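Local structure of thiamine-monophosphate kinase (Aquifex aeolicus, 1VQV) at residues B[138-143]-B[196-201]; B[159-164]-B[252-257]; B[214-219]-B[263-268]; B[226-231]-B[282-287]. The protein probably catalyses the ATP-dependent phosphorylation of thiamine monophosphate to thiamine diphosphate, the active form of vitamin B1. One frame throughout, in Å; residues are numbered along the deposited sequence.

Interaction 1 of 4, residues B[138-143]-B[196-201]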
loop_
_atom_site.group_PDB
_atom_site.type_symbol
_atom_site.label_atom_id
_atom_site.label_comp_id
_atom_site.label_asym_id
_atom_site.label_seq_id
_atom_site.Cartn_x
_atom_site.Cartn_y
_atom_site.Cartn_z
ATOM N N ARG B 138 19.656 8.863 9.246
ATOM C CA ARG B 138 19.402 9.161 10.655
ATOM C C ARG B 138 17.916 9.363 10.896
ATOM O O ARG B 138 17.350 10.351 10.437
ATOM C CB ARG B 138 20.141 10.435 11.076
ATOM C CG ARG B 138 19.929 10.773 12.544
ATOM C CD ARG B 138 20.111 12.261 12.873
ATOM N NE ARG B 138 19.463 12.559 14.158
ATOM C CZ ARG B 138 18.846 13.697 14.469
ATOM N NH1 ARG B 138 18.770 14.705 13.598
ATOM N NH2 ARG B 138 18.277 13.802 15.660
ATOM N N PHE B 139 17.284 8.445 11.617
ATOM C CA PHE B 139 15.856 8.575 11.889
ATOM C C PHE B 139 15.565 9.626 12.948
ATOM O O PHE B 139 16.046 9.542 14.075
ATOM C CB PHE B 139 15.258 7.233 12.340
ATOM C CG PHE B 139 13.777 7.290 12.653
ATOM C CD1 PHE B 139 12.829 7.300 11.634
ATOM C CD2 PHE B 139 13.334 7.332 13.974
ATOM C CE1 PHE B 139 11.449 7.345 11.926
ATOM C CE2 PHE B 139 11.960 7.379 14.281
ATOM C CZ PHE B 139 11.018 7.388 13.247
ATOM N N VAL B 140 14.774 10.620 12.570
ATOM C CA VAL B 140 14.379 11.686 13.479
ATOM C C VAL B 140 12.873 11.527 13.670
ATOM O O VAL B 140 12.123 11.525 12.688
ATOM C CB VAL B 140 14.650 13.077 12.876
ATOM C CG1 VAL B 140 14.446 14.144 13.929
ATOM C CG2 VAL B 140 16.040 13.137 12.307
ATOM N N GLY B 141 12.436 11.394 14.922
ATOM C CA GLY B 141 11.018 11.212 15.204
ATOM C C GLY B 141 10.373 12.120 16.236
ATOM O O GLY B 141 10.859 13.218 16.495
ATOM N N ARG B 142 9.287 11.643 16.843
ATOM C CA ARG B 142 8.507 12.397 17.834
ATOM C C ARG B 142 8.991 12.444 19.297
ATOM O O ARG B 142 8.425 13.194 20.108
ATOM C CB ARG B 142 7.062 11.879 17.855
ATOM C CG ARG B 142 6.368 11.773 16.498
ATOM C CD ARG B 142 4.920 11.270 16.641
ATOM N NE ARG B 142 4.296 10.988 15.341
ATOM C CZ ARG B 142 3.010 10.674 15.172
ATOM N NH1 ARG B 142 2.191 10.597 16.221
ATOM N NH2 ARG B 142 2.538 10.441 13.953
ATOM N N ASP B 143 10.005 11.656 19.658
ATOM C CA ASP B 143 10.452 11.665 21.060
ATOM C C ASP B 143 11.726 12.467 21.328
ATOM O O ASP B 143 11.879 13.053 22.397
ATOM C CB ASP B 143 10.581 10.217 21.605
ATOM C CG ASP B 143 11.613 9.382 20.857
ATOM O OD1 ASP B 143 12.820 9.700 20.962
ATOM O OD2 ASP B 143 11.234 8.398 20.179
ATOM N N LYS B 196 17.859 18.183 4.554
ATOM C CA LYS B 196 19.191 18.419 5.118
ATOM C C LYS B 196 19.131 19.005 6.530
ATOM O O LYS B 196 19.827 18.550 7.436
ATOM C CB LYS B 196 19.969 19.364 4.213
ATOM C CG LYS B 196 20.073 18.882 2.788
ATOM C CD LYS B 196 20.840 17.570 2.709
ATOM C CE LYS B 196 21.210 17.256 1.272
ATOM N NZ LYS B 196 22.014 18.362 0.695
ATOM N N HIS B 197 18.290 20.013 6.713
ATOM C CA HIS B 197 18.177 20.644 8.012
ATOM C C HIS B 197 17.657 19.702 9.080
ATOM O O HIS B 197 18.191 19.660 10.178
ATOM C CB HIS B 197 17.265 21.874 7.952
ATOM C CG HIS B 197 17.229 22.642 9.235
ATOM N ND1 HIS B 197 18.234 23.505 9.612
ATOM C CD2 HIS B 197 16.351 22.609 10.268
ATOM C CE1 HIS B 197 17.980 23.969 10.821
ATOM N NE2 HIS B 197 16.843 23.441 11.240
ATOM N N ILE B 198 16.613 18.950 8.756
ATOM C CA ILE B 198 16.015 18.029 9.723
ATOM C C ILE B 198 16.876 16.801 10.029
ATOM O O ILE B 198 16.935 16.353 11.178
ATOM C CB ILE B 198 14.635 17.554 9.240
ATOM C CG1 ILE B 198 13.703 18.761 9.072
ATOM C CG2 ILE B 198 14.058 16.556 10.220
ATOM C CD1 ILE B 198 13.407 19.518 10.350
ATOM N N GLN B 199 17.526 16.270 8.993
ATOM C CA GLN B 199 18.390 15.098 9.111
ATOM C C GLN B 199 19.706 15.508 9.762
ATOM O O GLN B 199 20.659 14.729 9.784
ATOM C CB GLN B 199 18.700 14.482 7.717
ATOM C CG GLN B 199 19.839 15.185 6.912
ATOM C CD GLN B 199 20.200 14.521 5.550
ATOM O OE1 GLN B 199 19.356 14.373 4.653
ATOM N NE2 GLN B 199 21.469 14.145 5.398
ATOM N N LYS B 200 19.757 16.719 10.303
ATOM C CA LYS B 200 20.993 17.220 10.889
ATOM C C LYS B 200 20.855 18.036 12.160
ATOM O O LYS B 200 21.785 18.092 12.959
ATOM C CB LYS B 200 21.725 18.060 9.844
ATOM C CG LYS B 200 22.946 18.816 10.334
ATOM C CD LYS B 200 24.235 18.033 10.105
ATOM C CE LYS B 200 25.433 18.968 10.164
ATOM N NZ LYS B 200 25.218 20.105 9.225
ATOM N N TYR B 201 19.703 18.663 12.360
ATOM C CA TYR B 201 19.537 19.497 13.536
ATOM C C TYR B 201 18.316 19.235 14.384
ATOM O O TYR B 201 18.249 19.673 15.529
ATOM C CB TYR B 201 19.556 20.973 13.123
ATOM C CG TYR B 201 20.932 21.474 12.756
ATOM C CD1 TYR B 201 21.237 21.862 11.452
ATOM C CD2 TYR B 201 21.947 21.518 13.714
ATOM C CE1 TYR B 201 22.525 22.275 11.119
ATOM C CE2 TYR B 201 23.224 21.927 13.394
ATOM C CZ TYR B 201 23.510 22.299 12.103
ATOM O OH TYR B 201 24.787 22.663 11.780
#
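R138 reaches the C-terminal end of helix 195-201, where NH2 is hydrogen-bonded to A202 O, just past the segment, while NH1 comes within 3.5 Å of I198 O at an angle too poor for a hydrogen bond. This is the join between the two halves of a PurM-like kinase, where the loop 138-143 carries the chain from strand 127-136, in the four-stranded sheet, toward strand 150-153, in the larger one, and runs past a helix packed on the latter. R138 reaches across because its CG is anti to the backbone N (chi1 -179°) and the chain stays extended to NE, drawing CD alongside the backbone, 4.0 Å from Q199 O. V140 follows on the same flank. Its CG2 lies over one face of the R138 guanidinium, toward the rim. The segment also bears R142, which binds ATP and packs on H218 and R222 of helix 212-222. S205 touches both V140 and I198, and G141 bonds to the same residue through its backbone. V140 CG2 stands 3.5 Å from I198 O, and its CB meets I198 CG2 at 4.4 Å.

Interaction 2 of 4, residues B[159-164]-B[252-257]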
loop_
_atom_site.group_PDB
_atom_site.type_symbol
_atom_site.label_atom_id
_atom_site.label_comp_id
_atom_site.label_asym_id
_atom_site.label_seq_id
_atom_site.Cartn_x
_atom_site.Cartn_y
_atom_site.Cartn_z
ATOM N N ASP B 159 -3.816 27.398 6.070
ATOM C CA ASP B 159 -4.125 27.498 4.643
ATOM C C ASP B 159 -4.946 26.353 4.060
ATOM O O ASP B 159 -5.962 26.589 3.414
ATOM C CB ASP B 159 -2.825 27.676 3.849
ATOM C CG ASP B 159 -2.062 28.924 4.270
ATOM O OD1 ASP B 159 -1.551 28.970 5.402
ATOM O OD2 ASP B 159 -1.990 29.871 3.474
ATOM N N SER B 160 -4.514 25.118 4.283
ATOM C CA SER B 160 -5.231 23.955 3.767
ATOM C C SER B 160 -6.703 23.945 4.234
ATOM O O SER B 160 -7.609 23.642 3.464
ATOM C CB SER B 160 -4.496 22.682 4.208
ATOM O OG SER B 160 -5.010 21.512 3.601
ATOM N N ARG B 161 -6.951 24.307 5.483
ATOM C CA ARG B 161 -8.319 24.316 5.998
ATOM C C ARG B 161 -9.245 25.328 5.336
ATOM O O ARG B 161 -10.417 25.044 5.094
ATOM C CB ARG B 161 -8.321 24.562 7.506
ATOM C CG ARG B 161 -9.690 24.888 8.070
ATOM C CD ARG B 161 -9.682 24.794 9.578
ATOM N NE ARG B 161 -10.785 25.529 10.181
ATOM C CZ ARG B 161 -11.163 25.392 11.446
ATOM N NH1 ARG B 161 -10.529 24.539 12.242
ATOM N NH2 ARG B 161 -12.175 26.113 11.918
ATOM N N ALA B 162 -8.729 26.522 5.077
ATOM C CA ALA B 162 -9.526 27.561 4.450
ATOM C C ALA B 162 -9.830 27.141 3.006
ATOM O O ALA B 162 -10.917 27.415 2.481
ATOM C CB ALA B 162 -8.773 28.904 4.491
ATOM N N GLY B 163 -8.864 26.462 2.382
ATOM C CA GLY B 163 -9.014 25.986 1.015
ATOM C C GLY B 163 -10.069 24.901 0.863
ATOM O O GLY B 163 -10.828 24.898 -0.110
ATOM N N LEU B 164 -10.118 23.975 1.814
ATOM C CA LEU B 164 -11.103 22.905 1.778
ATOM C C LEU B 164 -12.499 23.500 1.938
ATOM O O LEU B 164 -13.469 23.042 1.323
ATOM C CB LEU B 164 -10.833 21.900 2.900
ATOM C CG LEU B 164 -11.907 20.823 3.110
ATOM C CD1 LEU B 164 -12.176 20.098 1.797
ATOM C CD2 LEU B 164 -11.449 19.848 4.193
ATOM N N ILE B 252 -6.103 32.652 14.018
ATOM C CA ILE B 252 -5.451 31.805 15.013
ATOM C C ILE B 252 -6.142 30.463 15.197
ATOM O O ILE B 252 -5.491 29.420 15.271
ATOM C CB ILE B 252 -5.357 32.519 16.376
ATOM C CG1 ILE B 252 -4.621 33.854 16.207
ATOM C CG2 ILE B 252 -4.601 31.639 17.387
ATOM C CD1 ILE B 252 -3.160 33.706 15.836
ATOM N N GLU B 253 -7.463 30.480 15.269
ATOM C CA GLU B 253 -8.215 29.243 15.439
ATOM C C GLU B 253 -7.864 28.290 14.284
ATOM O O GLU B 253 -7.951 27.066 14.408
ATOM C CB GLU B 253 -9.711 29.563 15.460
ATOM C CG GLU B 253 -10.567 28.515 16.123
ATOM C CD GLU B 253 -11.519 27.858 15.139
ATOM O OE1 GLU B 253 -12.193 28.606 14.380
ATOM O OE2 GLU B 253 -11.596 26.600 15.131
ATOM N N TYR B 254 -7.447 28.865 13.162
ATOM C CA TYR B 254 -7.071 28.064 12.003
ATOM C C TYR B 254 -5.643 27.551 12.125
ATOM O O TYR B 254 -5.344 26.431 11.718
ATOM C CB TYR B 254 -7.223 28.876 10.709
ATOM C CG TYR B 254 -8.624 28.854 10.143
ATOM C CD1 TYR B 254 -9.711 29.261 10.921
ATOM C CD2 TYR B 254 -8.870 28.403 8.841
ATOM C CE1 TYR B 254 -11.006 29.219 10.424
ATOM C CE2 TYR B 254 -10.165 28.356 8.330
ATOM C CZ TYR B 254 -11.232 28.764 9.127
ATOM O OH TYR B 254 -12.526 28.707 8.653
ATOM N N ALA B 255 -4.763 28.371 12.688
ATOM C CA ALA B 255 -3.376 27.970 12.855
ATOM C C ALA B 255 -3.249 26.866 13.910
ATOM O O ALA B 255 -2.447 25.942 13.763
ATOM C CB ALA B 255 -2.520 29.174 13.241
ATOM N N LEU B 256 -4.043 26.955 14.970
ATOM C CA LEU B 256 -3.986 25.958 16.028
ATOM C C LEU B 256 -4.771 24.696 15.668
ATOM O O LEU B 256 -4.370 23.575 16.002
ATOM C CB LEU B 256 -4.515 26.561 17.335
ATOM C CG LEU B 256 -3.685 27.735 17.872
ATOM C CD1 LEU B 256 -4.478 28.532 18.895
ATOM C CD2 LEU B 256 -2.393 27.198 18.457
ATOM N N PHE B 257 -5.888 24.869 14.980
ATOM C CA PHE B 257 -6.688 23.714 14.614
ATOM C C PHE B 257 -6.928 23.592 13.121
ATOM O O PHE B 257 -8.051 23.331 12.702
ATOM C CB PHE B 257 -8.030 23.767 15.338
ATOM C CG PHE B 257 -7.905 23.835 16.828
ATOM C CD1 PHE B 257 -7.821 25.066 17.476
ATOM C CD2 PHE B 257 -7.856 22.666 17.584
ATOM C CE1 PHE B 257 -7.695 25.132 18.855
ATOM C CE2 PHE B 257 -7.729 22.718 18.963
ATOM C CZ PHE B 257 -7.647 23.955 19.605
HETATM O O HOH W 1 -11.699 23.960 14.941
#
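R161 spends nearly every donor of its guanidinium at this crossing of helices 159-168 and 251-256, whose short segments run 111° apart. NH1 gives a hydrogen bond of 2.8 Å to F257 O, a carbonyl just past the last helical residue, arriving from above the carbonyl plane. The same NH1 donates to a water at 3.0 Å, which in turn donates to E253 OE2. NH2 reaches E253 OE2 directly in a weak bond of 3.3 Å, the salt bridge of the contact. NE is taken by E165 OE2, and E165 OE1 accepts a hydrogen bond from Y254 OH, so one carboxylate ties the arginine to the tyrosine. The Y254 ring faces the arginine: NE lies over its centre, the guanidinium is tilted about 50° from the ring plane, and R161 CZ sits 4.1 Å from the ring centroid, 14° off its normal, in a cation-pi contact. CD covers the same face in a CH-pi contact. A162 CB meets Y254 CE2 at 4.1 Å. Putting an alanine in place of R161 would probably leave F257 O without this donor, E253 without its counter-charge and Y254 without the cation over its ring. The side chain of E260, which binds substrate, is about 8 Å from that of R161. The F257 carbonyl and the carboxylates of E253 and E165 probably hold the guanidinium in position over the ring.

Interaction 3 of 4, residues B[214-219]-B[263-268]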
loop_
_atom_site.group_PDB
_atom_site.type_symbol
_atom_site.label_atom_id
_atom_site.label_comp_id
_atom_site.label_asym_id
_atom_site.label_seq_id
_atom_site.Cartn_x
_atom_site.Cartn_y
_atom_site.Cartn_z
ATOM N N ALA B 214 -3.013 19.346 18.184
ATOM C CA ALA B 214 -3.070 17.889 18.219
ATOM C C ALA B 214 -1.678 17.255 18.163
ATOM O O ALA B 214 -1.304 16.512 19.065
ATOM C CB ALA B 214 -3.941 17.361 17.060
ATOM N N ASP B 215 -0.907 17.561 17.121
ATOM C CA ASP B 215 0.421 16.976 16.978
ATOM C C ASP B 215 1.487 17.442 17.978
ATOM O O ASP B 215 2.467 16.733 18.197
ATOM C CB ASP B 215 0.930 17.161 15.545
ATOM C CG ASP B 215 0.051 16.468 14.530
ATOM O OD1 ASP B 215 -0.440 15.374 14.858
ATOM O OD2 ASP B 215 -0.152 16.997 13.414
ATOM N N ALA B 216 1.310 18.623 18.569
ATOM C CA ALA B 216 2.258 19.122 19.566
ATOM C C ALA B 216 2.091 18.260 20.816
ATOM O O ALA B 216 3.026 18.095 21.602
ATOM C CB ALA B 216 1.980 20.571 19.901
ATOM N N ASN B 217 0.891 17.710 20.995
ATOM C CA ASN B 217 0.610 16.836 22.128
ATOM C C ASN B 217 1.346 15.523 21.915
ATOM O O ASN B 217 2.056 15.041 22.799
ATOM C CB ASN B 217 -0.888 16.546 22.236
ATOM C CG ASN B 217 -1.629 17.585 23.044
ATOM O OD1 ASN B 217 -1.602 18.776 22.724
ATOM N ND2 ASN B 217 -2.301 17.138 24.104
ATOM N N HIS B 218 1.151 14.935 20.739
ATOM C CA HIS B 218 1.814 13.676 20.398
ATOM C C HIS B 218 3.298 13.889 20.618
ATOM O O HIS B 218 4.021 13.010 21.075
ATOM C CB HIS B 218 1.540 13.308 18.935
ATOM C CG HIS B 218 0.132 12.867 18.689
ATOM N ND1 HIS B 218 -0.941 13.724 18.788
ATOM C CD2 HIS B 218 -0.384 11.649 18.398
ATOM C CE1 HIS B 218 -2.060 13.054 18.566
ATOM N NE2 HIS B 218 -1.750 11.792 18.327
ATOM N N LEU B 219 3.737 15.091 20.306
ATOM C CA LEU B 219 5.116 15.435 20.487
ATOM C C LEU B 219 5.420 15.413 21.987
ATOM O O LEU B 219 6.229 14.609 22.445
ATOM C CB LEU B 219 5.355 16.813 19.903
ATOM C CG LEU B 219 6.798 17.287 19.935
ATOM C CD1 LEU B 219 7.748 16.159 19.546
ATOM C CD2 LEU B 219 6.925 18.463 18.969
ATOM N N GLN B 263 3.137 20.809 6.769
ATOM C CA GLN B 263 4.276 21.594 7.219
ATOM C C GLN B 263 4.967 20.812 8.330
ATOM O O GLN B 263 4.372 19.935 8.954
ATOM C CB GLN B 263 3.836 22.970 7.726
ATOM C CG GLN B 263 3.351 23.924 6.640
ATOM C CD GLN B 263 4.389 24.186 5.551
ATOM O OE1 GLN B 263 5.428 23.536 5.490
ATOM N NE2 GLN B 263 4.097 25.133 4.682
ATOM N N LEU B 264 6.229 21.125 8.571
ATOM C CA LEU B 264 6.998 20.438 9.598
ATOM C C LEU B 264 6.907 21.073 10.976
ATOM O O LEU B 264 6.820 22.289 11.105
ATOM C CB LEU B 264 8.462 20.388 9.190
ATOM C CG LEU B 264 8.757 19.623 7.912
ATOM C CD1 LEU B 264 10.178 19.872 7.491
ATOM C CD2 LEU B 264 8.505 18.131 8.149
ATOM N N LEU B 265 6.919 20.230 12.006
ATOM C CA LEU B 265 6.909 20.684 13.393
ATOM C C LEU B 265 8.111 19.960 13.979
ATOM O O LEU B 265 8.070 18.749 14.170
ATOM C CB LEU B 265 5.637 20.259 14.112
ATOM C CG LEU B 265 5.612 20.538 15.614
ATOM C CD1 LEU B 265 5.746 22.012 15.882
ATOM C CD2 LEU B 265 4.319 20.020 16.198
ATOM N N PHE B 266 9.188 20.702 14.232
ATOM C CA PHE B 266 10.422 20.123 14.739
ATOM C C PHE B 266 10.986 20.897 15.911
ATOM O O PHE B 266 10.496 21.963 16.236
ATOM C CB PHE B 266 11.460 20.044 13.601
ATOM C CG PHE B 266 11.747 21.375 12.906
ATOM C CD1 PHE B 266 12.992 21.994 13.029
ATOM C CD2 PHE B 266 10.785 21.997 12.106
ATOM C CE1 PHE B 266 13.274 23.209 12.364
ATOM C CE2 PHE B 266 11.061 23.207 11.444
ATOM C CZ PHE B 266 12.309 23.809 11.577
ATOM N N THR B 267 12.004 20.355 16.568
ATOM C CA THR B 267 12.615 21.048 17.692
ATOM C C THR B 267 14.120 20.891 17.710
ATOM O O THR B 267 14.662 19.847 17.338
ATOM C CB THR B 267 12.118 20.551 19.061
ATOM O OG1 THR B 267 12.747 19.305 19.369
ATOM C CG2 THR B 267 10.630 20.385 19.068
ATOM N N HIS B 268 14.778 21.958 18.153
ATOM C CA HIS B 268 16.220 22.012 18.303
ATOM C C HIS B 268 16.644 23.353 18.910
ATOM O O HIS B 268 15.846 24.293 18.977
ATOM C CB HIS B 268 16.930 21.734 16.962
ATOM C CG HIS B 268 16.646 22.731 15.876
ATOM N ND1 HIS B 268 16.774 24.092 16.053
ATOM C CD2 HIS B 268 16.376 22.552 14.559
ATOM C CE1 HIS B 268 16.605 24.705 14.893
ATOM N NE2 HIS B 268 16.365 23.793 13.972
#
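L265 and L219 supply most of the surface buried where helix 212-222 lies over strand 263-268, and they meet methyl to methyl: L219 CD2 is 4.1 Å from L265 CD2. The two leucines cross obliquely. In L265 the CG stands anti to the backbone N (chi1 173°), which carries it toward the helix, with L265 CD2 4.0 Å from A216 CA. The methyl rests against A216 and D215: L265 CD2 is 4.4 Å from A216 CB and 4.5 Å from D215 CB. D215 turns its polar end elsewhere: OD2 accepts hydrogen bonds from the backbone N of S209, which binds ATP, and of D210, a magnesium ligand, so the residue packed on L265 also braces the loop at the active site. The topology is a beta-alpha-beta crossover. Strand 204-208 leads into the helix and the helix into strand 226-229, which runs parallel to strand 204-208 in the same seven-stranded sheet, with other strands between; 263-268 fills the place beside 204-208. The helix segment runs 35° from the strand, with their axes 10.1 Å apart. Further along, T267 continues the row. Its CG2 lies 4.2 Å from L219 CD2, so that this one leucine methyl bridges both L265 and T267. T267 also keeps its polar side busy, with OG1 hydrogen-bonded to D149 OD2. From the flank, M206 and A204 of the neighbouring strand pack on L219, and M206 on D215 as well.

Interaction 4 of 4, residues B[226-231]-B[282-287]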
loop_
_atom_site.group_PDB
_atom_site.type_symbol
_atom_site.label_atom_id
_atom_site.label_comp_id
_atom_site.label_asym_id
_atom_site.label_seq_id
_atom_site.Cartn_x
_atom_site.Cartn_y
_atom_site.Cartn_z
ATOM N N LYS B 226 7.057 18.932 28.083
ATOM C CA LYS B 226 5.931 19.859 28.086
ATOM C C LYS B 226 6.283 20.984 27.103
ATOM O O LYS B 226 7.405 21.502 27.148
ATOM C CB LYS B 226 5.753 20.408 29.509
ATOM C CG LYS B 226 4.816 21.606 29.683
ATOM C CD LYS B 226 4.796 22.077 31.142
ATOM C CE LYS B 226 3.940 23.346 31.339
ATOM N NZ LYS B 226 4.405 24.493 30.487
ATOM N N ILE B 227 5.350 21.352 26.220
ATOM C CA ILE B 227 5.605 22.403 25.227
ATOM C C ILE B 227 4.801 23.678 25.467
ATOM O O ILE B 227 3.639 23.627 25.889
ATOM C CB ILE B 227 5.325 21.886 23.768
ATOM C CG1 ILE B 227 6.454 20.949 23.332
ATOM C CG2 ILE B 227 5.173 23.049 22.786
ATOM C CD1 ILE B 227 6.391 20.530 21.880
ATOM N N GLU B 228 5.429 24.821 25.189
ATOM C CA GLU B 228 4.793 26.122 25.358
ATOM C C GLU B 228 4.844 26.909 24.049
ATOM O O GLU B 228 5.930 27.253 23.565
ATOM C CB GLU B 228 5.512 26.924 26.442
ATOM C CG GLU B 228 5.803 26.155 27.720
ATOM C CD GLU B 228 6.596 26.986 28.720
ATOM O OE1 GLU B 228 7.334 27.908 28.286
ATOM O OE2 GLU B 228 6.486 26.697 29.933
ATOM N N ILE B 229 3.667 27.223 23.510
ATOM C CA ILE B 229 3.542 27.957 22.246
ATOM C C ILE B 229 2.896 29.338 22.426
ATOM O O ILE B 229 1.947 29.499 23.186
ATOM C CB ILE B 229 2.676 27.144 21.234
ATOM C CG1 ILE B 229 3.346 25.803 20.905
ATOM C CG2 ILE B 229 2.457 27.936 19.955
ATOM C CD1 ILE B 229 2.449 24.885 20.074
ATOM N N LEU B 230 3.412 30.332 21.710
ATOM C CA LEU B 230 2.881 31.696 21.760
ATOM C C LEU B 230 2.062 31.972 20.498
ATOM O O LEU B 230 2.605 32.080 19.390
ATOM C CB LEU B 230 4.025 32.702 21.880
ATOM C CG LEU B 230 4.859 32.591 23.164
ATOM C CD1 LEU B 230 6.014 33.583 23.090
ATOM C CD2 LEU B 230 3.988 32.862 24.399
ATOM N N SER B 231 0.749 32.080 20.674
ATOM C CA SER B 231 -0.172 32.299 19.562
ATOM C C SER B 231 0.232 33.395 18.588
ATOM O O SER B 231 -0.039 33.275 17.396
ATOM C CB SER B 231 -1.568 32.614 20.094
ATOM O OG SER B 231 -1.632 33.951 20.549
ATOM N N ILE B 282 7.900 29.107 17.325
ATOM C CA ILE B 282 6.604 29.431 17.890
ATOM C C ILE B 282 6.492 29.216 19.395
ATOM O O ILE B 282 5.548 29.687 20.030
ATOM C CB ILE B 282 5.499 28.618 17.188
ATOM C CG1 ILE B 282 5.723 27.128 17.422
ATOM C CG2 ILE B 282 5.510 28.909 15.697
ATOM C CD1 ILE B 282 4.502 26.301 17.136
ATOM N N GLY B 283 7.455 28.513 19.970
ATOM C CA GLY B 283 7.398 28.273 21.396
ATOM C C GLY B 283 8.648 27.617 21.929
ATOM O O GLY B 283 9.674 27.587 21.243
ATOM N N ARG B 284 8.564 27.074 23.142
ATOM C CA ARG B 284 9.719 26.428 23.767
ATOM C C ARG B 284 9.395 25.092 24.429
ATOM O O ARG B 284 8.249 24.822 24.800
ATOM C CB ARG B 284 10.336 27.366 24.815
ATOM C CG ARG B 284 10.340 28.842 24.408
ATOM C CD ARG B 284 11.306 29.686 25.252
ATOM N NE ARG B 284 11.149 29.469 26.691
ATOM C CZ ARG B 284 11.734 30.214 27.636
ATOM N NH1 ARG B 284 12.516 31.237 27.286
ATOM N NH2 ARG B 284 11.554 29.926 28.931
ATOM N N VAL B 285 10.419 24.257 24.559
ATOM C CA VAL B 285 10.288 22.956 25.208
ATOM C C VAL B 285 10.859 23.129 26.622
ATOM O O VAL B 285 11.965 23.665 26.803
ATOM C CB VAL B 285 11.078 21.858 24.447
ATOM C CG1 VAL B 285 11.123 20.598 25.255
ATOM C CG2 VAL B 285 10.425 21.576 23.119
ATOM N N GLU B 286 10.088 22.689 27.614
ATOM C CA GLU B 286 10.471 22.813 29.016
ATOM C C GLU B 286 9.858 21.735 29.890
ATOM O O GLU B 286 9.233 20.781 29.405
ATOM C CB GLU B 286 9.989 24.143 29.600
ATOM C CG GLU B 286 10.618 25.405 29.036
ATOM C CD GLU B 286 10.178 26.679 29.790
ATOM O OE1 GLU B 286 10.510 27.793 29.318
ATOM O OE2 GLU B 286 9.510 26.569 30.854
ATOM N N GLU B 287 10.028 21.943 31.196
ATOM C CA GLU B 287 9.487 21.096 32.256
ATOM C C GLU B 287 8.929 19.728 31.847
ATOM O O GLU B 287 9.686 18.833 31.478
ATOM C CB GLU B 287 8.411 21.885 32.990
ATOM C CG GLU B 287 8.861 23.272 33.425
ATOM C CD GLU B 287 7.692 24.092 33.940
ATOM O OE1 GLU B 287 6.777 24.389 33.133
ATOM O OE2 GLU B 287 7.681 24.441 35.148
HETATM O O HOH W 2 7.069 26.979 33.355
#
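I227 and V285, with I229 and I282, make the tight side of this antiparallel pair of strands, 226-229 and 280-286. I227 CG1 meets V285 CG2 at 4.0 Å, and I229 CG2 lies beside I282 CD1 at 3.8 Å, the two isoleucines pointing the same way. Helix 212-222 covers this face with L219 and L212. I282 and G283 form a classic beta bulge opposite V151 of the next strand. Backbone bonds clamp the strands, such as L230 N to I282 O at 2.8 Å. The other face is charged and more exposed to solvent, with a water weakly bonded to E228 OE2 and E287 OE1. K226, its CG anti to the backbone N (chi1 168°), runs alongside E287, and K226 NZ gives a weak bond of 3.1 Å to E228 OE2 and a salt bridge of 3.6 Å to E287 OE1. E228 crosses E286 at about a right angle, and R284 NE bonds weakly to E286 OE1 at 3.2 Å. Putting an alanine at E228 would probably leave K226 NZ with E287 as its remaining carboxylate in this network, beside its cation-pi contact with F292. The cations K226 and R284 probably offset the charge of the gathered carboxylates.

Interaction 1 comes first along the chain, folding the linker at 138-143 onto helix 195-201 across 52 residues. Before it closes, helix 159-168 starts interaction 2, which crosses it and ends only at helix 251-256. Within that span the crossover helix 212-222 opens interaction 3 and strand 226-229 opens interaction 4; both close later, on strands 263-268 and 280-286, so interactions 2, 3 and 4 cross one another, while 1 is in series with 3 and 4. Interaction 3 touches interactions 1 and 4, though not 2: H197 meets H268, R142 meets H218 and L219, and L219 packs on I227. Interactions 2 and 4 touch through I252 and S231. Together they join linker, helices and large sheet.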